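Local atomic coordinates of ethylbenzene dehydrogenase alpha-subunit (Aromatoleum aromaticum, PDB entry 2IVF), a protein that belongs to the molybdopterin oxidoreductase family and holds a molybdenum atom, two pterin guanine dinucleotide cofactors and a four-iron iron-sulfur cluster. Residues A195-W200 against K741-I746; E660-C665 against F670-D675; K755-T758 against K764-Q767. All blocks are in the same frame, centred on the assembly; numbering follows the deposited sequence.

Interaction 1 (A195-W200 against K741-I746); sequences AGSIAW and KEMVDI. With MD1 (phosphoric acid 4-(2-amino-4-oxo-3,4,5,6,-tetrahydro-pteridin-6-yl)-2-hydroxy-3,4-dimercapto-but-3-en-yl ester guanylate ester), chain N.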
loop_
_atom_site.group_PDB
_atom_site.type_symbol
_atom_site.label_atom_id
_atom_site.label_comp_id
_atom_site.label_asym_id
_atom_site.label_seq_id
_atom_site.Cartn_x
_atom_site.Cartn_y
_atom_site.Cartn_z
ATOM N N ALA A 195 16.153 3.482 4.012
ATOM C CA ALA A 195 16.742 3.592 5.348
ATOM C C ALA A 195 16.918 5.054 5.691
ATOM O O ALA A 195 17.263 5.378 6.817
ATOM C CB ALA A 195 18.106 2.890 5.381
ATOM N N GLY A 196 16.745 5.915 4.687
ATOM C CA GLY A 196 16.908 7.348 4.857
ATOM C C GLY A 196 17.972 7.910 3.931
ATOM O O GLY A 196 18.909 7.227 3.569
ATOM N N SER A 197 17.770 9.160 3.548
ATOM C CA SER A 197 18.726 9.928 2.750
ATOM C C SER A 197 20.093 9.926 3.393
ATOM O O SER A 197 21.099 9.875 2.684
ATOM C CB SER A 197 18.209 11.374 2.545
ATOM O OG SER A 197 18.071 12.040 3.766
ATOM N N ILE A 198 20.135 9.940 4.726
ATOM C CA ILE A 198 21.383 9.991 5.445
ATOM C C ILE A 198 22.035 8.614 5.387
ATOM O O ILE A 198 23.208 8.506 5.154
ATOM C CB ILE A 198 21.178 10.438 6.909
ATOM C CG1 ILE A 198 20.570 11.857 7.005
ATOM C CG2 ILE A 198 22.496 10.380 7.706
ATOM C CD1 ILE A 198 20.011 12.207 8.385
ATOM N N ALA A 199 21.242 7.562 5.539
ATOM C CA ALA A 199 21.755 6.194 5.344
ATOM C C ALA A 199 22.260 5.970 3.915
ATOM O O ALA A 199 23.274 5.347 3.713
ATOM C CB ALA A 199 20.646 5.205 5.665
ATOM N N TRP A 200 21.550 6.498 2.919
ATOM C CA TRP A 200 22.004 6.404 1.513
ATOM C C TRP A 200 23.336 7.162 1.345
ATOM O O TRP A 200 24.350 6.620 0.820
ATOM C CB TRP A 200 20.928 6.915 0.519
ATOM C CG TRP A 200 21.336 6.542 -0.865
ATOM C CD1 TRP A 200 21.010 5.407 -1.542
ATOM C CD2 TRP A 200 22.285 7.232 -1.680
ATOM N NE1 TRP A 200 21.632 5.388 -2.763
ATOM C CE2 TRP A 200 22.419 6.497 -2.872
ATOM C CE3 TRP A 200 22.946 8.451 -1.560
ATOM C CZ2 TRP A 200 23.238 6.904 -3.918
ATOM C CZ3 TRP A 200 23.833 8.839 -2.613
ATOM C CH2 TRP A 200 23.936 8.061 -3.765
ATOM N N LYS A 741 21.286 18.439 9.824
ATOM C CA LYS A 741 21.658 19.825 9.834
ATOM C C LYS A 741 22.516 20.171 8.610
ATOM O O LYS A 741 22.365 21.221 8.031
ATOM C CB LYS A 741 22.442 20.134 11.083
ATOM C CG LYS A 741 21.607 20.005 12.354
ATOM C CD LYS A 741 22.483 20.234 13.588
ATOM C CE LYS A 741 21.592 20.546 14.772
ATOM N NZ LYS A 741 22.432 20.700 15.924
ATOM N N GLU A 742 23.437 19.279 8.239
ATOM C CA GLU A 742 24.235 19.500 7.036
ATOM C C GLU A 742 23.371 19.450 5.759
ATOM O O GLU A 742 23.576 20.259 4.837
ATOM C CB GLU A 742 25.356 18.471 6.938
ATOM C CG GLU A 742 26.245 18.650 5.741
ATOM C CD GLU A 742 26.960 19.958 5.699
ATOM O OE1 GLU A 742 27.130 20.607 6.751
ATOM O OE2 GLU A 742 27.360 20.354 4.584
ATOM N N MET A 743 22.431 18.526 5.709
ATOM C CA MET A 743 21.519 18.459 4.563
ATOM C C MET A 743 20.675 19.708 4.475
ATOM O O MET A 743 20.369 20.149 3.392
ATOM C CB MET A 743 20.611 17.272 4.644
ATOM C CG MET A 743 21.298 15.975 4.379
ATOM S SD MET A 743 20.095 14.686 4.332
ATOM C CE MET A 743 21.147 13.420 3.616
ATOM N N VAL A 744 20.300 20.286 5.623
ATOM C CA VAL A 744 19.524 21.528 5.586
ATOM C C VAL A 744 20.402 22.631 4.992
ATOM O O VAL A 744 19.952 23.397 4.158
ATOM C CB VAL A 744 18.973 21.916 6.957
ATOM C CG1 VAL A 744 18.457 23.365 6.934
ATOM C CG2 VAL A 744 17.863 20.925 7.370
ATOM N N ASP A 745 21.660 22.692 5.400
ATOM C CA ASP A 745 22.614 23.687 4.863
ATOM C C ASP A 745 22.836 23.509 3.366
ATOM O O ASP A 745 22.964 24.473 2.630
ATOM C CB ASP A 745 23.960 23.577 5.556
ATOM C CG ASP A 745 24.029 24.383 6.849
ATOM O OD1 ASP A 745 23.010 25.025 7.232
ATOM O OD2 ASP A 745 25.126 24.388 7.438
ATOM N N ILE A 746 22.924 22.265 2.944
ATOM C CA ILE A 746 23.058 21.932 1.529
ATOM C C ILE A 746 21.819 22.447 0.783
ATOM O O ILE A 746 21.965 23.153 -0.188
ATOM C CB ILE A 746 23.218 20.414 1.295
ATOM C CG1 ILE A 746 24.577 19.911 1.808
ATOM C CG2 ILE A 746 22.958 20.079 -0.210
ATOM C CD1 ILE A 746 24.643 18.380 1.948
HETATM P PB MD1 N . 14.376 -3.091 -2.465
HETATM O O3B MD1 N . 13.182 -3.284 -1.446
HETATM O O1B MD1 N . 14.903 -1.717 -2.263
HETATM O O2B MD1 N . 15.256 -4.278 -2.551
HETATM O O3A MD1 N . 13.595 -3.082 -3.846
HETATM C C10 MD1 N . 13.078 -1.875 -4.446
HETATM C C11 MD1 N . 12.269 -2.373 -5.633
HETATM O O11 MD1 N . 11.020 -2.849 -5.025
HETATM C C12 MD1 N . 11.943 -1.232 -6.560
HETATM S S12 MD1 N . 12.086 0.400 -6.069
HETATM C C13 MD1 N . 11.448 -1.459 -7.819
HETATM S S13 MD1 N . 11.022 -0.202 -8.862
HETATM C C14 MD1 N . 11.275 -2.820 -8.376
HETATM N N15 MD1 N . 9.969 -3.241 -8.755
HETATM C C16 MD1 N . 9.722 -4.529 -9.155
HETATM C C15 MD1 N . 8.453 -4.816 -9.622
HETATM O O14 MD1 N . 7.559 -3.931 -9.691
HETATM N N17 MD1 N . 8.241 -6.122 -9.926
HETATM C C17 MD1 N . 9.257 -7.075 -9.842
HETATM N N16 MD1 N . 8.941 -8.314 -10.191
HETATM N N18 MD1 N . 10.492 -6.747 -9.429
HETATM C C20 MD1 N . 10.728 -5.496 -9.096
HETATM N N8 MD1 N . 11.988 -5.146 -8.727
HETATM C C7 MD1 N . 12.379 -3.842 -8.265
HETATM P PA MD1 N . 12.988 -4.205 -0.140
HETATM O O1A MD1 N . 11.938 -3.510 0.666
HETATM O O2A MD1 N . 12.690 -5.581 -0.596
HETATM O "O5'" MD1 N . 14.369 -4.201 0.626
HETATM C "C5'" MD1 N . 14.727 -2.986 1.276
HETATM C "C4'" MD1 N . 15.120 -3.268 2.667
HETATM O "O4'" MD1 N . 15.283 -1.974 3.236
HETATM C "C1'" MD1 N . 14.971 -2.153 4.618
HETATM N N9 MD1 N . 14.670 -0.909 5.338
HETATM C C4 MD1 N . 15.517 -0.337 6.182
HETATM N N3 MD1 N . 16.769 -0.712 6.534
HETATM C C2 MD1 N . 17.468 0.021 7.401
HETATM N N2 MD1 N . 18.732 -0.338 7.750
HETATM N N1 MD1 N . 16.847 1.109 7.981
HETATM C C6 MD1 N . 15.581 1.543 7.671
HETATM O O6 MD1 N . 15.149 2.570 8.196
HETATM C C5 MD1 N . 14.876 0.792 6.717
HETATM N N7 MD1 N . 13.662 0.859 6.183
HETATM C C8 MD1 N . 13.555 -0.172 5.341
HETATM C "C2'" MD1 N . 13.739 -3.053 4.621
HETATM O "O2'" MD1 N . 13.562 -3.792 5.854
HETATM C "C3'" MD1 N . 13.949 -3.946 3.390
HETATM O "O3'" MD1 N . 14.317 -5.302 3.756
#
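M743 drives the end of its side chain against S197 and I198, joining helix 736-749 to the first turn of helix 197-210. With CG placed anti to the carbonyl carbon (chi1 -72°) and the chain extended beyond it, the thioether spans the gap between backbones whose closest CA atoms, those of I198 and M743, are 8.5 Å apart. Its methyl CE lies 3.4 Å from OG of S197, and SD is no farther from that oxygen. The I198 side chain crosses the methionine obliquely, CG1 meeting M743 CE at 3.8 Å, while L491 and N487 of helix 486-493 also pack on M743. The S197 hydroxyl is held by E660, whose OE1 is its hydrogen-bond partner.

G196 is the N-cap of helix 197-210, and its carbonyl O receives W200 N at 2.8 Å. Just before it, A195 packs over one face of the guanine of MD1, its CA 3.3 Å from C6 and its CB above N1. The same short segment therefore touches the ligand on one flank and M743 on another.

No hydrogen bond crosses between the two segments, which together bury 120 Å². The contact therefore rests on van der Waals fit, with a polarisable thioether facing a hydroxyl already engaged by a carboxylate.

Interaction 2 (E660-C665 against F670-D675); sequences EMTTPC and FFTFVD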
loop_
_atom_site.group_PDB
_atom_site.type_symbol
_atom_site.label_atom_id
_atom_site.label_comp_id
_atom_site.label_asym_id
_atom_site.label_seq_id
_atom_site.Cartn_x
_atom_site.Cartn_y
_atom_site.Cartn_z
ATOM N N GLU A 660 15.667 12.461 10.374
ATOM C CA GLU A 660 15.762 12.321 8.924
ATOM C C GLU A 660 14.930 13.363 8.225
ATOM O O GLU A 660 14.246 14.173 8.845
ATOM C CB GLU A 660 15.285 10.910 8.508
ATOM C CG GLU A 660 16.388 9.907 8.235
ATOM C CD GLU A 660 17.157 10.228 6.963
ATOM O OE1 GLU A 660 16.765 11.190 6.267
ATOM O OE2 GLU A 660 18.143 9.530 6.662
ATOM N N MET A 661 15.013 13.346 6.898
ATOM C CA MET A 661 14.177 14.186 6.087
ATOM C C MET A 661 13.720 13.331 4.934
ATOM O O MET A 661 14.514 12.533 4.436
ATOM C CB MET A 661 15.022 15.292 5.534
ATOM C CG MET A 661 14.305 16.356 4.845
ATOM S SD MET A 661 15.493 17.721 4.659
ATOM C CE MET A 661 16.695 16.937 3.644
ATOM N N THR A 662 12.473 13.495 4.503
ATOM C CA THR A 662 11.990 12.734 3.361
ATOM C C THR A 662 12.685 13.194 2.063
ATOM O O THR A 662 13.443 14.147 2.059
ATOM C CB THR A 662 10.506 12.875 3.240
ATOM O OG1 THR A 662 10.190 14.261 3.139
ATOM C CG2 THR A 662 9.829 12.295 4.474
ATOM N N THR A 663 12.512 12.428 0.994
ATOM C CA THR A 663 13.178 12.697 -0.270
ATOM C C THR A 663 12.115 12.840 -1.322
ATOM O O THR A 663 11.804 11.888 -2.043
ATOM C CB THR A 663 14.122 11.552 -0.671
ATOM O OG1 THR A 663 13.383 10.317 -0.769
ATOM C CG2 THR A 663 15.220 11.403 0.379
ATOM N N PRO A 664 11.523 14.022 -1.407
ATOM C CA PRO A 664 10.395 14.224 -2.336
ATOM C C PRO A 664 10.850 14.423 -3.804
ATOM O O PRO A 664 12.026 14.777 -4.102
ATOM C CB PRO A 664 9.787 15.530 -1.822
ATOM C CG PRO A 664 10.962 16.268 -1.326
ATOM C CD PRO A 664 11.839 15.259 -0.693
ATOM N N CYS A 665 9.899 14.277 -4.715
ATOM C CA CYS A 665 10.089 14.691 -6.068
ATOM C C CYS A 665 8.974 15.690 -6.389
ATOM O O CYS A 665 8.267 16.183 -5.490
ATOM C CB CYS A 665 10.021 13.475 -6.962
ATOM S SG CYS A 665 8.412 12.647 -6.917
ATOM N N PHE A 670 7.523 18.691 -1.374
ATOM C CA PHE A 670 7.814 19.255 -0.051
ATOM C C PHE A 670 8.640 18.263 0.699
ATOM O O PHE A 670 8.386 17.029 0.611
ATOM C CB PHE A 670 6.526 19.579 0.766
ATOM C CG PHE A 670 5.335 18.731 0.420
ATOM C CD1 PHE A 670 5.101 17.519 1.055
ATOM C CD2 PHE A 670 4.413 19.171 -0.513
ATOM C CE1 PHE A 670 4.006 16.735 0.714
ATOM C CE2 PHE A 670 3.319 18.409 -0.877
ATOM C CZ PHE A 670 3.083 17.190 -0.233
ATOM N N PHE A 671 9.639 18.779 1.425
ATOM C CA PHE A 671 10.453 17.951 2.315
ATOM C C PHE A 671 9.822 17.927 3.679
ATOM O O PHE A 671 9.298 18.942 4.157
ATOM C CB PHE A 671 11.824 18.588 2.493
ATOM C CG PHE A 671 12.743 18.360 1.367
ATOM C CD1 PHE A 671 12.653 19.107 0.210
ATOM C CD2 PHE A 671 13.711 17.378 1.454
ATOM C CE1 PHE A 671 13.536 18.897 -0.846
ATOM C CE2 PHE A 671 14.600 17.161 0.410
ATOM C CZ PHE A 671 14.501 17.932 -0.738
ATOM N N THR A 672 9.933 16.796 4.347
ATOM C CA THR A 672 9.262 16.633 5.670
ATOM C C THR A 672 10.280 16.112 6.652
ATOM O O THR A 672 11.146 15.271 6.334
ATOM C CB THR A 672 8.024 15.714 5.542
ATOM O OG1 THR A 672 7.047 16.358 4.712
ATOM C CG2 THR A 672 7.377 15.376 6.891
ATOM N N PHE A 673 10.204 16.685 7.844
ATOM C CA PHE A 673 11.063 16.358 8.968
ATOM C C PHE A 673 10.626 15.101 9.706
ATOM O O PHE A 673 9.436 14.864 9.944
ATOM C CB PHE A 673 11.061 17.538 9.935
ATOM C CG PHE A 673 11.847 17.317 11.185
ATOM C CD1 PHE A 673 13.197 17.048 11.128
ATOM C CD2 PHE A 673 11.248 17.407 12.411
ATOM C CE1 PHE A 673 13.961 16.862 12.325
ATOM C CE2 PHE A 673 11.982 17.254 13.592
ATOM C CZ PHE A 673 13.344 16.980 13.543
ATOM N N VAL A 674 11.606 14.268 10.049
ATOM C CA VAL A 674 11.337 13.099 10.817
ATOM C C VAL A 674 12.167 13.224 12.078
ATOM O O VAL A 674 13.390 13.197 12.043
ATOM C CB VAL A 674 11.656 11.790 10.073
ATOM C CG1 VAL A 674 11.331 10.580 10.983
ATOM C CG2 VAL A 674 10.925 11.667 8.718
ATOM N N ASP A 675 11.478 13.374 13.197
ATOM C CA ASP A 675 12.135 13.521 14.452
ATOM C C ASP A 675 12.577 12.160 14.989
ATOM O O ASP A 675 12.074 11.104 14.591
ATOM C CB ASP A 675 11.217 14.219 15.479
ATOM C CG ASP A 675 11.986 15.014 16.531
ATOM O OD1 ASP A 675 13.234 14.931 16.645
ATOM O OD2 ASP A 675 11.314 15.736 17.301
#
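The beta hairpin of strands 659-661 and 670-676 pairs E660 with V674, an antiparallel hydrogen-bonded pair. E660 N gives to V674 O and V674 N returns to E660 O, each at 2.9 Å. M661 and F673 follow as the non-hydrogen-bonded pair. Beyond them the regular strand ends at residue 661, but T662 N still reaches T672 O at 2.9 Å.

At this point the hairpin exchanges a backbone acceptor for a side chain. T662 OG1, set between its own N and carbonyl carbon (chi1 57°), accepts T672 N at 2.8 Å with a bent N-H...O angle of 139°. The acceptor it replaces, T662 O, is buried without a polar partner and lies 3.3 Å from F671 CD2. S91 OG is a second partner of the T662 hydroxyl, and the nearest atoms of the T662 side chain and the iron-sulfur cluster are about 6 Å apart.

The F671 ring is met by P664 and M661. P664 CD sits over the centre of one face, a CH-pi contact 3.5 Å from the centroid. M661 CG comes to the ring edge at F671 CD2, 3.6 Å away, and its SD makes an oblique Met-aromatic contact. N747 of helix 736-749 touches both M661 and F671.

Interaction 3 (K755-T758 against K764-Q767); sequences KDYT and KEGQ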
loop_
_atom_site.group_PDB
_atom_site.type_symbol
_atom_site.label_atom_id
_atom_site.label_comp_id
_atom_site.label_asym_id
_atom_site.label_seq_id
_atom_site.Cartn_x
_atom_site.Cartn_y
_atom_site.Cartn_z
ATOM N N LYS A 755 17.320 30.573 1.775
ATOM C CA LYS A 755 18.604 30.793 2.464
ATOM C C LYS A 755 18.475 30.941 3.989
ATOM O O LYS A 755 19.359 30.552 4.717
ATOM C CB LYS A 755 19.310 31.998 1.895
ATOM C CG LYS A 755 18.677 33.309 2.310
ATOM C CD LYS A 755 19.367 34.532 1.675
ATOM C CE LYS A 755 18.669 35.840 2.164
ATOM N NZ LYS A 755 19.081 37.103 1.422
ATOM N N ASP A 756 17.376 31.505 4.457
ATOM C CA ASP A 756 17.110 31.654 5.908
ATOM C C ASP A 756 16.270 30.518 6.544
ATOM O O ASP A 756 15.792 30.630 7.660
ATOM C CB ASP A 756 16.437 33.022 6.158
ATOM C CG ASP A 756 15.051 33.141 5.525
ATOM O OD1 ASP A 756 14.610 32.233 4.784
ATOM O OD2 ASP A 756 14.395 34.174 5.785
ATOM N N TYR A 757 16.053 29.449 5.808
ATOM C CA TYR A 757 15.271 28.329 6.300
ATOM C C TYR A 757 16.149 27.310 7.012
ATOM O O TYR A 757 16.556 26.293 6.453
ATOM C CB TYR A 757 14.495 27.671 5.188
ATOM C CG TYR A 757 13.383 26.822 5.731
ATOM C CD1 TYR A 757 12.183 27.416 6.148
ATOM C CD2 TYR A 757 13.539 25.441 5.882
ATOM C CE1 TYR A 757 11.140 26.648 6.659
ATOM C CE2 TYR A 757 12.511 24.655 6.404
ATOM C CZ TYR A 757 11.302 25.264 6.795
ATOM O OH TYR A 757 10.276 24.501 7.338
ATOM N N THR A 758 16.369 27.582 8.282
ATOM C CA THR A 758 17.262 26.841 9.121
ATOM C C THR A 758 16.639 25.571 9.635
ATOM O O THR A 758 15.414 25.378 9.596
ATOM C CB THR A 758 17.616 27.692 10.335
ATOM O OG1 THR A 758 16.400 28.030 11.014
ATOM C CG2 THR A 758 18.330 28.982 9.918
ATOM N N LYS A 764 10.532 22.874 13.686
ATOM C CA LYS A 764 9.308 23.425 14.249
ATOM C C LYS A 764 8.099 23.227 13.322
ATOM O O LYS A 764 7.038 22.786 13.770
ATOM C CB LYS A 764 9.504 24.898 14.612
ATOM C CG LYS A 764 10.475 25.101 15.764
ATOM C CD LYS A 764 10.601 26.566 16.135
ATOM C CE LYS A 764 11.199 26.770 17.523
ATOM N NZ LYS A 764 11.535 28.217 17.723
ATOM N N GLU A 765 8.262 23.551 12.031
ATOM C CA GLU A 765 7.184 23.490 11.054
ATOM C C GLU A 765 6.939 22.070 10.597
ATOM O O GLU A 765 5.839 21.678 10.275
ATOM C CB GLU A 765 7.571 24.334 9.848
ATOM C CG GLU A 765 7.864 25.730 10.243
ATOM C CD GLU A 765 7.805 26.701 9.105
ATOM O OE1 GLU A 765 8.122 26.307 7.969
ATOM O OE2 GLU A 765 7.425 27.858 9.407
ATOM N N GLY A 766 7.988 21.277 10.527
ATOM C CA GLY A 766 7.818 19.883 10.139
ATOM C C GLY A 766 7.833 19.579 8.663
ATOM O O GLY A 766 8.033 18.423 8.259
ATOM N N GLN A 767 7.650 20.593 7.845
ATOM C CA GLN A 767 7.756 20.416 6.403
ATOM C C GLN A 767 7.790 21.757 5.701
ATOM O O GLN A 767 7.349 22.782 6.229
ATOM C CB GLN A 767 6.592 19.588 5.829
ATOM C CG GLN A 767 5.338 20.334 5.833
ATOM C CD GLN A 767 4.184 19.550 5.186
ATOM O OE1 GLN A 767 3.613 18.695 5.847
ATOM N NE2 GLN A 767 3.824 19.861 3.932
#
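The Y757 ring takes E765 at its edge: the carboxylate oxygen OE1 lies near the ring plane beside CE1 and the hydroxyl, while the ring of F753 meets that of Y757 edge-to-face. The carboxylate is not coplanar with the ring, the two planes standing 57° apart. Y757 OH donates to E765 OE1 at 2.9 Å, approaching on the anti side and 30° out of the carboxylate plane. The same OE1 is 3.3 Å from Y757 CE1, so it rests against the positive rim of the ring as well as the hydroxyl.

Long side chains make this meeting possible, since the CA atoms of Y757 and E765 are 10.6 Å apart. Y757 carries CG anti to its own N (chi1 -162°), which swings the ring across to the far end of the short helix 759-765, where E765 extends its chain to meet it. Y757 is also the centre of an inverse gamma turn, closed by a weak bond from T758 N to D756 O at 3.2 Å. T758 then serves as N-cap of the helix, and G766, with positive phi, is the first residue to leave the helical conformation. The hydrogen bond thus ties the residues entering helix 759-765 to its last turn, just before strand 767-769 joins the sheet.

E765 is exposed and so probably ionised, which gives the hydroxyl of the buried Y757 a charged acceptor, met off-plane on its anti side and shared between OH and the CE1 edge.

Overall arrangement
Interaction 2 is nested in the loop closed by interaction 1, their centres about 9 Å apart. E660 joins them: its OE2 lies 2.8 Å from I198 N, and its OE1 2.9 Å from S197 OG, so the hairpin is bonded to the first turn of helix 197-210, just after A195 of the MD1 pocket. Interaction 3 comes later in the chain, about 12 Å from interaction 2 and 15 Å from interaction 1 between centres. F673 N meets G766 O at 2.8 Å, placing strand 767-769 beside 670-676 in a three-stranded antiparallel sheet. V744 CG1 packs on Y757 O at 3.5 Å. Interaction 1 touches MD1, interaction 2 lies near the iron-sulfur cluster, and the partly buried interaction 3 is outermost.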